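Local coordinates for protein chintase (Rhizomucor miehei, PDB 5YUQ) that hydrolyses chitin, probably by cleaving the beta-1,4 links between its N-acetylglucosamine units as family 18 glycosyl hydrolases do, at residues Glu243-Ser248 against Tyr314-Ser319. Residues are numbered along the deposited sequence; the frame is centred on the assembly and turned at random. Where two conformers were deposited one is given.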
loop_
_atom_site.group_PDB
_atom_site.type_symbol
_atom_site.label_atom_id
_atom_site.label_comp_id
_atom_site.label_asym_id
_atom_site.label_seq_id
_atom_site.Cartn_x
_atom_site.Cartn_y
_atom_site.Cartn_z
ATOM N N GLU A 243 -8.992 27.363 4.986
ATOM C CA GLU A 243 -8.306 28.570 5.457
ATOM C C GLU A 243 -6.816 28.267 5.498
ATOM O O GLU A 243 -6.418 27.105 5.447
ATOM C CB GLU A 243 -8.796 28.955 6.856
ATOM C CG GLU A 243 -10.252 29.353 6.942
ATOM C CD GLU A 243 -10.551 30.645 6.231
ATOM O OE1 GLU A 243 -9.639 31.490 6.126
ATOM O OE2 GLU A 243 -11.709 30.821 5.791
ATOM N N PRO A 244 -5.973 29.300 5.580
ATOM C CA PRO A 244 -4.530 29.030 5.563
ATOM C C PRO A 244 -4.041 28.264 6.789
ATOM O O PRO A 244 -4.626 28.369 7.873
ATOM C CB PRO A 244 -3.913 30.433 5.537
ATOM C CG PRO A 244 -4.988 31.289 4.885
ATOM C CD PRO A 244 -6.280 30.732 5.394
ATOM N N ILE A 245 -2.986 27.479 6.598
ATOM C CA ILE A 245 -2.265 26.892 7.714
ATOM C C ILE A 245 -1.209 27.893 8.158
ATOM O O ILE A 245 -0.595 28.572 7.332
ATOM C CB ILE A 245 -1.646 25.544 7.321
ATOM C CG1 ILE A 245 -2.728 24.460 7.342
ATOM C CG2 ILE A 245 -0.482 25.173 8.247
ATOM C CD1 ILE A 245 -2.219 23.089 6.947
ATOM N N THR A 246 -1.044 28.022 9.471
ATOM C CA THR A 246 -0.025 28.890 10.038
ATOM C C THR A 246 0.759 28.134 11.098
ATOM O O THR A 246 0.566 26.935 11.290
ATOM C CB THR A 246 -0.640 30.145 10.689
ATOM O OG1 THR A 246 -1.357 29.769 11.868
ATOM C CG2 THR A 246 -1.578 30.864 9.728
ATOM N N ALA A 247 1.641 28.842 11.796
ATOM C CA ALA A 247 2.407 28.230 12.876
ATOM C C ALA A 247 1.492 27.813 14.020
ATOM O O ALA A 247 1.866 26.986 14.851
ATOM C CB ALA A 247 3.469 29.190 13.380
ATOM N N SER A 248 0.300 28.400 14.064
ATOM C CA SER A 248 -0.640 28.173 15.159
ATOM C C SER A 248 -1.673 27.090 14.879
ATOM O O SER A 248 -2.238 26.528 15.811
ATOM C CB SER A 248 -1.382 29.469 15.501
ATOM O OG SER A 248 -0.526 30.406 16.124
ATOM N N TYR A 314 4.688 18.060 7.151
ATOM C CA TYR A 314 3.663 18.556 6.263
ATOM C C TYR A 314 4.054 19.948 5.840
ATOM O O TYR A 314 4.912 20.571 6.461
ATOM C CB TYR A 314 2.276 18.530 6.919
ATOM C CG TYR A 314 2.112 19.422 8.126
ATOM C CD1 TYR A 314 2.530 19.010 9.387
ATOM C CD2 TYR A 314 1.503 20.662 8.013
ATOM C CE1 TYR A 314 2.359 19.820 10.494
ATOM C CE2 TYR A 314 1.330 21.473 9.109
ATOM C CZ TYR A 314 1.764 21.056 10.342
ATOM O OH TYR A 314 1.596 21.871 11.432
ATOM N N ALA A 315 3.459 20.422 4.755
ATOM C CA ALA A 315 3.837 21.721 4.226
ATOM C C ALA A 315 2.605 22.428 3.704
ATOM O O ALA A 315 1.662 21.793 3.239
ATOM C CB ALA A 315 4.884 21.563 3.128
ATOM N N TYR A 316 2.604 23.752 3.799
ATOM C CA TYR A 316 1.477 24.520 3.312
ATOM C C TYR A 316 1.914 25.459 2.194
ATOM O O TYR A 316 2.925 26.151 2.309
ATOM C CB TYR A 316 0.836 25.321 4.442
ATOM C CG TYR A 316 -0.344 26.138 3.967
ATOM C CD1 TYR A 316 -1.535 25.522 3.596
ATOM C CD2 TYR A 316 -0.261 27.517 3.867
ATOM C CE1 TYR A 316 -2.621 26.270 3.147
ATOM C CE2 TYR A 316 -1.338 28.263 3.422
ATOM C CZ TYR A 316 -2.508 27.632 3.064
ATOM O OH TYR A 316 -3.569 28.387 2.620
ATOM N N SER A 317 1.146 25.461 1.109
ATOM C CA SER A 317 1.359 26.404 0.022
ATOM C C SER A 317 0.192 27.365 -0.019
ATOM O O SER A 317 -0.927 26.967 -0.327
ATOM C CB SER A 317 1.453 25.670 -1.316
ATOM O OG SER A 317 1.439 26.606 -2.391
ATOM N N PHE A 318 0.455 28.642 0.264
ATOM C CA PHE A 318 -0.606 29.639 0.260
ATOM C C PHE A 318 -1.218 29.689 -1.140
ATOM O O PHE A 318 -2.431 29.810 -1.302
ATOM C CB PHE A 318 -0.064 31.007 0.686
ATOM C CG PHE A 318 -1.140 32.018 0.928
ATOM C CD1 PHE A 318 -1.720 32.158 2.179
ATOM C CD2 PHE A 318 -1.584 32.823 -0.107
ATOM C CE1 PHE A 318 -2.724 33.086 2.399
ATOM C CE2 PHE A 318 -2.589 33.743 0.097
ATOM C CZ PHE A 318 -3.166 33.884 1.351
ATOM N N SER A 319 -0.363 29.573 -2.154
ATOM C CA SER A 319 -0.833 29.465 -3.532
ATOM C C SER A 319 -1.581 28.147 -3.721
ATOM O O SER A 319 -0.996 27.070 -3.612
ATOM C CB SER A 319 0.341 29.545 -4.507
ATOM O OG SER A 319 -0.099 29.343 -5.836
HETATM O O HOH W 1 1.182 24.647 12.258
#
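Chi1 of Y316 is trans (180°), and its ring extends from the strand along the P244-I245 backbone. I245 sets its CB over a face of the same ring. This is a CH-pi contact, with CB 4.0 Å from the centroid of the Y316 ring and 29° off the ring normal. One ring face therefore receives a peptide group as well as a side chain. The N of I245 stands over the ring centre, 3.5 Å above the plane, and the C of P244 lies nearer the rim. At the far end of the ring, OH of Y316 comes 3.2 Å from CA of P244. That hydroxyl is hydrogen-bonded to S321 OG. P244 also reaches the F318 ring, with CG 3.8 Å from CE1. On the other flank, chi1 of I245 (-79°) swings CG2 opposite the backbone N, where it meets the edge of the Y314 ring, 4.2 Å from CE2. No direct hydrogen bond joins the two segments. One water bridges them instead: it donates to T246 O at 2.6 Å and is hydrogen-bonded to Y314 OH. V253 and Y305 also touch I245. T246 OG1 accepts from S248 N, 3.1 Å away, and so forms an ST turn. The contact packs the loop after strand 228-240 against strand 312-317, at the periphery of the chain. This is consistent with the alpha+beta insertion that many family 18 TIM barrels carry between their last two barrel strands.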